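Long-range contacts in EvdO2 (Micromonospora carbonacea, PDB 4XAB), which probably acts as an oxygenase of the phytanoyl-CoA dioxygenase family, catalysing an oxidative cyclization in orthosomycin biosynthesis: residues Thr126-Tyr134 and Gly185-Ala196; Val171-Arg182 and Pro243-Trp251. All blocks are in the same frame, centred on the assembly; numbering follows the deposited sequence.

Contact 1. Residues Thr126-Tyr134 and Gly185-Ala196; sequences TPWHQDEAY and GLMTDDVDPTSA. With NI (nickel (II) ion), chain B.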
loop_
_atom_site.group_PDB
_atom_site.type_symbol
_atom_site.label_atom_id
_atom_site.label_comp_id
_atom_site.label_asym_id
_atom_site.label_seq_id
_atom_site.Cartn_x
_atom_site.Cartn_y
_atom_site.Cartn_z
ATOM N N THR A 126 0.795 1.573 11.215
ATOM C CA THR A 126 1.169 2.520 10.178
ATOM C C THR A 126 0.298 3.750 10.390
ATOM O O THR A 126 -0.916 3.704 10.169
ATOM C CB THR A 126 0.966 1.941 8.772
ATOM O OG1 THR A 126 1.682 0.701 8.670
ATOM C CG2 THR A 126 1.496 2.914 7.724
ATOM N N PRO A 127 0.904 4.844 10.877
ATOM C CA PRO A 127 0.097 5.988 11.304
ATOM C C PRO A 127 -0.658 6.606 10.145
ATOM O O PRO A 127 -0.257 6.415 8.992
ATOM C CB PRO A 127 1.139 6.965 11.861
ATOM C CG PRO A 127 2.282 6.093 12.265
ATOM C CD PRO A 127 2.327 5.015 11.217
ATOM N N TRP A 128 -1.739 7.315 10.447
ATOM C CA TRP A 128 -2.458 8.083 9.431
ATOM C C TRP A 128 -1.516 8.888 8.541
ATOM O O TRP A 128 -0.642 9.592 9.030
ATOM C CB TRP A 128 -3.462 9.027 10.089
ATOM C CG TRP A 128 -4.671 8.318 10.577
ATOM C CD1 TRP A 128 -4.968 7.988 11.873
ATOM C CD2 TRP A 128 -5.752 7.842 9.777
ATOM N NE1 TRP A 128 -6.173 7.338 11.923
ATOM C CE2 TRP A 128 -6.673 7.224 10.649
ATOM C CE3 TRP A 128 -6.024 7.863 8.404
ATOM C CZ2 TRP A 128 -7.854 6.643 10.195
ATOM C CZ3 TRP A 128 -7.200 7.288 7.950
ATOM C CH2 TRP A 128 -8.102 6.679 8.845
ATOM N N HIS A 129 -1.710 8.773 7.228
ATOM C CA HIS A 129 -0.922 9.518 6.252
ATOM C C HIS A 129 -1.662 9.559 4.934
ATOM O O HIS A 129 -2.601 8.794 4.712
ATOM C CB HIS A 129 0.470 8.886 6.035
ATOM C CG HIS A 129 0.433 7.551 5.344
ATOM N ND1 HIS A 129 0.091 6.383 5.996
ATOM C CD2 HIS A 129 0.674 7.202 4.055
ATOM C CE1 HIS A 129 0.127 5.372 5.141
ATOM N NE2 HIS A 129 0.472 5.840 3.952
ATOM N N GLN A 130 -1.219 10.457 4.056
ATOM C CA GLN A 130 -1.628 10.424 2.661
ATOM C C GLN A 130 -0.386 10.118 1.853
ATOM O O GLN A 130 0.687 10.672 2.117
ATOM C CB GLN A 130 -2.247 11.752 2.229
ATOM C CG GLN A 130 -3.595 12.016 2.840
ATOM C CD GLN A 130 -3.903 13.488 2.869
ATOM O OE1 GLN A 130 -3.245 14.244 3.584
ATOM N NE2 GLN A 130 -4.894 13.907 2.089
ATOM N N ASP A 131 -0.510 9.232 0.868
ATOM C CA ASP A 131 0.669 8.835 0.118
ATOM C C ASP A 131 1.264 10.053 -0.601
ATOM O O ASP A 131 2.480 10.152 -0.773
ATOM C CB ASP A 131 0.327 7.711 -0.875
ATOM C CG ASP A 131 0.016 6.397 -0.184
ATOM O OD1 ASP A 131 0.358 6.249 1.009
ATOM O OD2 ASP A 131 -0.593 5.519 -0.821
ATOM N N GLU A 132 0.413 10.995 -0.997
ATOM C CA GLU A 132 0.911 12.197 -1.679
ATOM C C GLU A 132 1.829 13.043 -0.779
ATOM O O GLU A 132 2.649 13.820 -1.267
ATOM C CB GLU A 132 -0.251 13.056 -2.192
ATOM C CG GLU A 132 0.227 14.184 -3.124
ATOM C CD GLU A 132 -0.892 14.805 -3.927
ATOM O OE1 GLU A 132 -1.934 14.150 -4.108
ATOM O OE2 GLU A 132 -0.728 15.963 -4.367
ATOM N N ALA A 133 1.716 12.889 0.536
ATOM C CA ALA A 133 2.581 13.662 1.433
ATOM C C ALA A 133 4.059 13.331 1.236
ATOM O O ALA A 133 4.939 14.113 1.615
ATOM C CB ALA A 133 2.172 13.428 2.894
ATOM N N TYR A 134 4.327 12.171 0.645
ATOM C CA TYR A 134 5.690 11.741 0.341
ATOM C C TYR A 134 6.199 12.294 -0.984
ATOM O O TYR A 134 7.361 12.106 -1.330
ATOM C CB TYR A 134 5.779 10.210 0.294
ATOM C CG TYR A 134 5.700 9.534 1.649
ATOM C CD1 TYR A 134 6.843 9.338 2.413
ATOM C CD2 TYR A 134 4.489 9.097 2.153
ATOM C CE1 TYR A 134 6.771 8.715 3.661
ATOM C CE2 TYR A 134 4.404 8.486 3.396
ATOM C CZ TYR A 134 5.558 8.298 4.143
ATOM O OH TYR A 134 5.490 7.676 5.382
ATOM N N GLY A 185 9.049 7.132 8.537
ATOM C CA GLY A 185 7.951 7.607 7.711
ATOM C C GLY A 185 7.287 8.850 8.258
ATOM O O GLY A 185 7.770 9.451 9.237
ATOM N N LEU A 186 6.180 9.216 7.616
ATOM C CA LEU A 186 5.417 10.420 7.929
ATOM C C LEU A 186 4.096 10.090 8.606
ATOM O O LEU A 186 3.572 8.981 8.455
ATOM C CB LEU A 186 5.128 11.209 6.643
ATOM C CG LEU A 186 6.307 11.799 5.870
ATOM C CD1 LEU A 186 5.790 12.333 4.519
ATOM C CD2 LEU A 186 6.928 12.910 6.662
ATOM N N MET A 187 3.546 11.052 9.341
ATOM C CA MET A 187 2.196 10.904 9.865
ATOM C C MET A 187 1.471 12.230 9.919
ATOM O O MET A 187 2.098 13.291 9.894
ATOM C CB MET A 187 2.223 10.283 11.263
ATOM C CG MET A 187 2.839 11.177 12.303
ATOM S SD MET A 187 2.745 10.382 13.923
ATOM C CE MET A 187 0.977 10.157 14.057
ATOM N N THR A 188 0.143 12.160 9.989
ATOM C CA THR A 188 -0.653 13.345 10.264
ATOM C C THR A 188 -1.494 13.112 11.516
ATOM O O THR A 188 -1.889 11.983 11.794
ATOM C CB THR A 188 -1.567 13.734 9.072
ATOM O OG1 THR A 188 -2.271 14.936 9.403
ATOM C CG2 THR A 188 -2.566 12.620 8.706
ATOM N N ASP A 189 -1.740 14.178 12.270
ATOM C CA ASP A 189 -2.613 14.129 13.441
ATOM C C ASP A 189 -4.019 14.570 13.062
ATOM O O ASP A 189 -4.925 14.580 13.885
ATOM C CB ASP A 189 -2.091 15.039 14.559
ATOM C CG ASP A 189 -0.744 14.597 15.103
ATOM O OD1 ASP A 189 -0.513 13.373 15.221
ATOM O OD2 ASP A 189 0.079 15.481 15.425
ATOM N N ASP A 190 -4.190 14.952 11.807
ATOM C CA ASP A 190 -5.396 15.653 11.400
ATOM C C ASP A 190 -6.431 14.769 10.730
ATOM O O ASP A 190 -7.088 15.180 9.774
ATOM C CB ASP A 190 -4.999 16.824 10.492
ATOM C CG ASP A 190 -4.251 17.907 11.258
ATOM O OD1 ASP A 190 -4.760 18.327 12.315
ATOM O OD2 ASP A 190 -3.149 18.322 10.834
ATOM N N VAL A 191 -6.585 13.553 11.253
ATOM C CA VAL A 191 -7.674 12.671 10.850
ATOM C C VAL A 191 -8.471 12.278 12.091
ATOM O O VAL A 191 -7.893 11.916 13.112
ATOM C CB VAL A 191 -7.165 11.385 10.136
ATOM C CG1 VAL A 191 -8.333 10.449 9.815
ATOM C CG2 VAL A 191 -6.407 11.740 8.866
ATOM N N ASP A 192 -9.791 12.363 12.003
ATOM C CA ASP A 192 -10.658 11.947 13.100
ATOM C C ASP A 192 -10.941 10.450 12.972
ATOM O O ASP A 192 -11.641 10.037 12.056
ATOM C CB ASP A 192 -11.955 12.757 13.077
ATOM C CG ASP A 192 -12.856 12.473 14.264
ATOM O OD1 ASP A 192 -12.542 11.582 15.084
ATOM O OD2 ASP A 192 -13.898 13.150 14.365
ATOM N N PRO A 193 -10.395 9.642 13.894
ATOM C CA PRO A 193 -10.507 8.181 13.819
ATOM C C PRO A 193 -11.951 7.684 13.829
ATOM O O PRO A 193 -12.202 6.608 13.304
ATOM C CB PRO A 193 -9.764 7.703 15.075
ATOM C CG PRO A 193 -8.894 8.844 15.470
ATOM C CD PRO A 193 -9.658 10.071 15.092
ATOM N N THR A 194 -12.883 8.445 14.401
ATOM C CA THR A 194 -14.278 8.012 14.413
ATOM C C THR A 194 -14.911 8.133 13.031
ATOM O O THR A 194 -15.997 7.614 12.801
ATOM C CB THR A 194 -15.130 8.816 15.411
ATOM O OG1 THR A 194 -15.570 10.039 14.801
ATOM C CG2 THR A 194 -14.324 9.125 16.644
ATOM N N SER A 195 -14.231 8.825 12.120
ATOM C CA SER A 195 -14.702 8.949 10.742
ATOM C C SER A 195 -14.127 7.846 9.853
ATOM O O SER A 195 -14.523 7.696 8.702
ATOM C CB SER A 195 -14.336 10.316 10.176
ATOM O OG SER A 195 -14.785 11.352 11.028
ATOM N N ALA A 196 -13.213 7.059 10.403
ATOM C CA ALA A 196 -12.527 6.034 9.621
ATOM C C ALA A 196 -13.415 4.839 9.292
ATOM O O ALA A 196 -14.349 4.488 10.031
ATOM C CB ALA A 196 -11.276 5.549 10.358
HETATM NI NI NI B . 0.287 4.647 2.299
HETATM O O HOH W 1 2.787 6.528 8.329
HETATM O O HOH W 2 -0.029 3.403 0.751
#
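Val191 lays its CG1 methyl squarely over the six-membered ring of Trp128, 3.5 Å from the ring centroid and 5° off the normal, a CH-pi contact. Ala196 meets the same indole at its edge, CB lying 3.6 Å from CZ2. A broad flat side chain suits this place, since it offers one face to the branched valine and a rim to the small alanine. Were Trp128 an alanine, Val191 and Ala196 would probably lose the surface they pack on, and a gap would open between them and the strand. A second close-packed spot lies at the other end, where the buried Leu186 sets CD1 over the Tyr134 ring, 3.8 Å from its centroid; the tyrosine covering it lies at the surface. With CG anti to the carbonyl carbon (chi1 -73°), Tyr134 brings its OH to Leu186 N, which donates a nearly straight bond of 2.8 Å. Gly185 passes close by that hydroxyl with a backbone shape that leaves little room for a CB. Between these two spots, Thr188 N donates to Trp128 O at 2.9 Å, and a water bridges the strands by donating to Pro127 O and Leu186 O. The loose side is at the exposed Asp189, Asp190 and Asp192, whose side chains point away, as acidic residues on a surface loop can. On the metal side, His129 NE2 and Asp131 OD1 bind nickel, with His215 completing the facial triad characteristic of this superfamily. His129 ND1 donates to Pro127 O at 3.0 Å, in the imidazole plane, which fixes the ring's rotation and turns NE2 to the metal. Strand 186-187 pairs antiparallel with strand 175-176, and His129 is backbone-bonded to His215, so the contact joins this small sheet to the metal-bearing part of the double-stranded beta-helix.

Contact 2. Residues Val171-Arg182 and Pro243-Trp251; sequences VLPHHHIDNDDR and PEPRPWMDW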
loop_
_atom_site.group_PDB
_atom_site.type_symbol
_atom_site.label_atom_id
_atom_site.label_comp_id
_atom_site.label_asym_id
_atom_site.label_seq_id
_atom_site.Cartn_x
_atom_site.Cartn_y
_atom_site.Cartn_z
ATOM N N VAL A 171 -3.842 17.972 1.085
ATOM C CA VAL A 171 -2.768 17.180 1.654
ATOM C C VAL A 171 -2.571 17.784 3.033
ATOM O O VAL A 171 -2.170 18.935 3.176
ATOM C CB VAL A 171 -1.488 17.214 0.815
ATOM C CG1 VAL A 171 -0.374 16.447 1.538
ATOM C CG2 VAL A 171 -1.759 16.603 -0.553
ATOM N N LEU A 172 -2.937 16.996 4.033
ATOM C CA LEU A 172 -2.949 17.389 5.435
ATOM C C LEU A 172 -1.553 17.663 5.960
ATOM O O LEU A 172 -0.577 17.187 5.394
ATOM C CB LEU A 172 -3.612 16.275 6.243
ATOM C CG LEU A 172 -5.074 16.073 5.871
ATOM C CD1 LEU A 172 -5.591 14.736 6.375
ATOM C CD2 LEU A 172 -5.901 17.237 6.421
ATOM N N PRO A 173 -1.450 18.454 7.039
ATOM C CA PRO A 173 -0.118 18.649 7.609
ATOM C C PRO A 173 0.478 17.315 8.043
ATOM O O PRO A 173 -0.177 16.553 8.748
ATOM C CB PRO A 173 -0.376 19.561 8.811
ATOM C CG PRO A 173 -1.632 20.294 8.470
ATOM C CD PRO A 173 -2.470 19.286 7.701
ATOM N N HIS A 174 1.700 17.033 7.618
ATOM C CA HIS A 174 2.378 15.822 8.061
ATOM C C HIS A 174 3.670 16.192 8.770
ATOM O O HIS A 174 4.211 17.284 8.593
ATOM C CB HIS A 174 2.696 14.882 6.886
ATOM C CG HIS A 174 1.510 14.147 6.332
ATOM N ND1 HIS A 174 0.429 14.785 5.757
ATOM C CD2 HIS A 174 1.262 12.819 6.223
ATOM C CE1 HIS A 174 -0.437 13.879 5.327
ATOM N NE2 HIS A 174 0.043 12.680 5.604
ATOM N N HIS A 175 4.173 15.270 9.574
ATOM C CA HIS A 175 5.494 15.436 10.155
ATOM C C HIS A 175 6.161 14.084 10.200
ATOM O O HIS A 175 5.493 13.061 10.116
ATOM C CB HIS A 175 5.413 16.057 11.544
ATOM C CG HIS A 175 4.487 15.346 12.476
ATOM N ND1 HIS A 175 4.920 14.390 13.371
ATOM C CD2 HIS A 175 3.151 15.460 12.663
ATOM C CE1 HIS A 175 3.888 13.940 14.063
ATOM N NE2 HIS A 175 2.805 14.578 13.658
ATOM N N HIS A 176 7.479 14.076 10.300
ATOM C CA HIS A 176 8.163 12.816 10.487
ATOM C C HIS A 176 7.818 12.265 11.859
ATOM O O HIS A 176 7.734 13.007 12.837
ATOM C CB HIS A 176 9.671 12.986 10.309
ATOM C CG HIS A 176 10.095 12.991 8.873
ATOM N ND1 HIS A 176 10.480 14.137 8.213
ATOM C CD2 HIS A 176 10.151 11.993 7.961
ATOM C CE1 HIS A 176 10.783 13.838 6.963
ATOM N NE2 HIS A 176 10.589 12.545 6.783
ATOM N N ILE A 177 7.594 10.962 11.919
ATOM C CA ILE A 177 7.380 10.284 13.188
ATOM C C ILE A 177 8.564 10.580 14.117
ATOM O O ILE A 177 8.382 10.845 15.306
ATOM C CB ILE A 177 7.194 8.770 12.970
ATOM C CG1 ILE A 177 5.892 8.516 12.197
ATOM C CG2 ILE A 177 7.213 8.040 14.294
ATOM C CD1 ILE A 177 5.846 7.203 11.432
ATOM N N ASP A 178 9.765 10.577 13.542
ATOM C CA ASP A 178 10.987 11.022 14.211
ATOM C C ASP A 178 11.829 11.819 13.222
ATOM O O ASP A 178 12.306 11.272 12.229
ATOM C CB ASP A 178 11.784 9.830 14.743
ATOM C CG ASP A 178 12.986 10.239 15.591
ATOM O OD1 ASP A 178 13.443 11.406 15.522
ATOM O OD2 ASP A 178 13.488 9.373 16.337
ATOM N N ASN A 179 12.019 13.105 13.504
ATOM C CA ASN A 179 12.784 13.986 12.626
ATOM C C ASN A 179 14.231 13.517 12.423
ATOM O O ASN A 179 14.844 13.786 11.383
ATOM C CB ASN A 179 12.768 15.415 13.183
ATOM C CG ASN A 179 13.241 16.445 12.174
ATOM O OD1 ASN A 179 12.959 16.341 10.978
ATOM N ND2 ASN A 179 13.969 17.452 12.653
ATOM N N ASP A 180 14.769 12.823 13.421
ATOM C CA ASP A 180 16.132 12.294 13.353
ATOM C C ASP A 180 16.170 10.827 12.917
ATOM O O ASP A 180 17.225 10.191 12.939
ATOM C CB ASP A 180 16.832 12.452 14.710
ATOM C CG ASP A 180 17.049 13.906 15.087
ATOM O OD1 ASP A 180 17.502 14.687 14.224
ATOM O OD2 ASP A 180 16.758 14.271 16.245
ATOM N N ASP A 181 15.015 10.295 12.527
ATOM C CA ASP A 181 14.913 8.919 12.040
ATOM C C ASP A 181 13.837 8.861 10.950
ATOM O O ASP A 181 12.806 8.199 11.086
ATOM C CB ASP A 181 14.603 7.972 13.203
ATOM C CG ASP A 181 14.829 6.507 12.856
ATOM O OD1 ASP A 181 15.401 6.209 11.788
ATOM O OD2 ASP A 181 14.439 5.644 13.672
ATOM N N ARG A 182 14.087 9.571 9.855
ATOM C CA ARG A 182 13.047 9.840 8.871
ATOM C C ARG A 182 12.531 8.617 8.120
ATOM O O ARG A 182 11.404 8.618 7.623
ATOM C CB ARG A 182 13.556 10.888 7.881
ATOM C CG ARG A 182 13.754 12.222 8.553
ATOM C CD ARG A 182 14.231 13.294 7.599
ATOM N NE ARG A 182 14.261 14.593 8.268
ATOM C CZ ARG A 182 14.550 15.736 7.656
ATOM N NH1 ARG A 182 14.837 15.737 6.361
ATOM N NH2 ARG A 182 14.554 16.876 8.335
ATOM N N PRO A 243 3.274 25.584 -5.940
ATOM C CA PRO A 243 3.517 24.392 -5.121
ATOM C C PRO A 243 3.254 24.633 -3.630
ATOM O O PRO A 243 3.624 25.690 -3.110
ATOM C CB PRO A 243 5.007 24.097 -5.361
ATOM C CG PRO A 243 5.353 24.810 -6.631
ATOM C CD PRO A 243 4.479 26.022 -6.664
ATOM N N GLU A 244 2.608 23.673 -2.974
ATOM C CA GLU A 244 2.503 23.649 -1.511
ATOM C C GLU A 244 3.875 23.566 -0.857
ATOM O O GLU A 244 4.782 22.949 -1.403
ATOM C CB GLU A 244 1.648 22.458 -1.065
ATOM C CG GLU A 244 0.245 22.511 -1.582
ATOM C CD GLU A 244 -0.522 21.216 -1.339
ATOM O OE1 GLU A 244 0.052 20.262 -0.763
ATOM O OE2 GLU A 244 -1.702 21.156 -1.735
ATOM N N PRO A 245 4.033 24.178 0.326
ATOM C CA PRO A 245 5.331 24.153 1.015
ATOM C C PRO A 245 5.811 22.758 1.456
ATOM O O PRO A 245 7.000 22.473 1.291
ATOM C CB PRO A 245 5.100 25.057 2.240
ATOM C CG PRO A 245 3.616 25.208 2.363
ATOM C CD PRO A 245 3.082 25.102 0.968
ATOM N N ARG A 246 4.915 21.927 1.986
ATOM C CA ARG A 246 5.262 20.609 2.557
ATOM C C ARG A 246 6.622 20.608 3.277
ATOM O O ARG A 246 7.580 19.974 2.834
ATOM C CB ARG A 246 5.222 19.532 1.464
ATOM C CG ARG A 246 3.837 19.415 0.817
ATOM C CD ARG A 246 3.625 18.151 -0.014
ATOM N NE ARG A 246 2.389 18.305 -0.779
ATOM C CZ ARG A 246 2.128 17.694 -1.926
ATOM N NH1 ARG A 246 3.015 16.864 -2.453
ATOM N NH2 ARG A 246 0.975 17.920 -2.542
ATOM N N PRO A 247 6.702 21.328 4.404
ATOM C CA PRO A 247 7.982 21.525 5.099
ATOM C C PRO A 247 8.524 20.237 5.727
ATOM O O PRO A 247 9.673 20.199 6.172
ATOM C CB PRO A 247 7.639 22.565 6.171
ATOM C CG PRO A 247 6.183 22.390 6.419
ATOM C CD PRO A 247 5.574 21.960 5.113
ATOM N N TRP A 248 7.711 19.187 5.733
ATOM C CA TRP A 248 8.114 17.901 6.293
ATOM C C TRP A 248 8.883 17.052 5.292
ATOM O O TRP A 248 9.329 15.951 5.611
ATOM C CB TRP A 248 6.885 17.122 6.754
ATOM C CG TRP A 248 5.918 16.843 5.621
ATOM C CD1 TRP A 248 5.993 15.833 4.702
ATOM C CD2 TRP A 248 4.746 17.594 5.296
ATOM N NE1 TRP A 248 4.930 15.910 3.824
ATOM C CE2 TRP A 248 4.152 16.983 4.171
ATOM C CE3 TRP A 248 4.134 18.723 5.853
ATOM C CZ2 TRP A 248 2.980 17.457 3.603
ATOM C CZ3 TRP A 248 2.969 19.193 5.277
ATOM C CH2 TRP A 248 2.406 18.559 4.165
ATOM N N MET A 249 9.007 17.546 4.068
ATOM C CA MET A 249 9.619 16.759 3.010
ATOM C C MET A 249 11.070 16.448 3.319
ATOM O O MET A 249 11.822 17.327 3.731
ATOM C CB MET A 249 9.529 17.486 1.667
ATOM C CG MET A 249 9.979 16.634 0.488
ATOM S SD MET A 249 8.622 16.248 -0.644
ATOM C CE MET A 249 7.401 15.641 0.513
ATOM N N ASP A 250 11.453 15.191 3.122
ATOM C CA ASP A 250 12.843 14.781 3.251
ATOM C C ASP A 250 13.552 14.922 1.910
ATOM O O ASP A 250 13.420 14.063 1.040
ATOM C CB ASP A 250 12.939 13.338 3.755
ATOM C CG ASP A 250 14.358 12.943 4.122
ATOM O OD1 ASP A 250 14.659 11.730 4.105
ATOM O OD2 ASP A 250 15.173 13.844 4.424
ATOM N N TRP A 251 14.282 16.018 1.736
ATOM C CA TRP A 251 15.067 16.220 0.523
ATOM C C TRP A 251 16.466 15.633 0.704
ATOM O O TRP A 251 16.875 14.729 -0.025
ATOM C CB TRP A 251 15.160 17.712 0.170
ATOM C CG TRP A 251 13.829 18.407 0.074
ATOM C CD1 TRP A 251 13.239 19.179 1.032
ATOM C CD2 TRP A 251 12.934 18.407 -1.045
ATOM N NE1 TRP A 251 12.034 19.660 0.580
ATOM C CE2 TRP A 251 11.825 19.201 -0.694
ATOM C CE3 TRP A 251 12.960 17.809 -2.310
ATOM C CZ2 TRP A 251 10.749 19.401 -1.554
ATOM C CZ3 TRP A 251 11.907 18.022 -3.163
ATOM C CH2 TRP A 251 10.807 18.805 -2.781
HETATM O O HOH W 3 -3.138 20.535 0.122
#
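Trp248 turns its CG between its own backbone N and carbonyl carbon (chi1 60°), which lays the indole against His174, while His174, with CG anti to the carbonyl carbon (chi1 -74°), presents its CB to that ring. The methylene sits over the five-membered ring, 3.7 Å from its centroid, a CH-pi contact; Arg246 CA lies over the opposite face, toward its rim. A wide tryptophan fits here because it also spans the backbone from Leu172 to His174, with its NE1 donating to Ala133 O outside the contact. The imidazole of His174 leads away: ND1 donates to Leu172 O at 2.6 Å, in the ring plane, and NE2 accepts from Gln130 N, so both nitrogens are satisfied and the ring is held from turning. At one end, Val171 CG2 packs 3.6 Å from Arg246 NH2. That guanidinium grips Glu244 OE1 side-on through NE and NH2, and also reaches Met135 O and Glu132. At the other, exposed end, Arg182 NH1 makes a salt bridge of 2.7 Å to Asp250 OD2, the guanidinium and carboxylate planes nearly perpendicular. Asn179 accepts from the other flank of Arg182, whose long extended chain suits it to join both partners. The irregular 243-251 segment, after strand 238-239, lies against 171-182 from Val171 through strand 175-176 to Arg182, and Trp248 also touches Leu186 of the paired strand 186-187.

In the fold
Contacts 1 and 2 share the two-stranded antiparallel sheet: contact 1 uses strand 186-187 and contact 2 its neighbour 175-176, their centres about 12 Å apart. Contact 1 lies nearer the centre of the protein and holds two metal ligands; its chemistry is apolar packing, backbone bonds and coordination. Contact 2, farther out, packs the C-terminal segment with one tryptophan and charged pairs, as befits a more peripheral place. Both are only partly buried. They are stitched together by Thr188 OG1 with Pro173 O and by Gln130 OE1 with Leu172 N, so the loop beside the nickel ligands is backed by the segment that receives the tail.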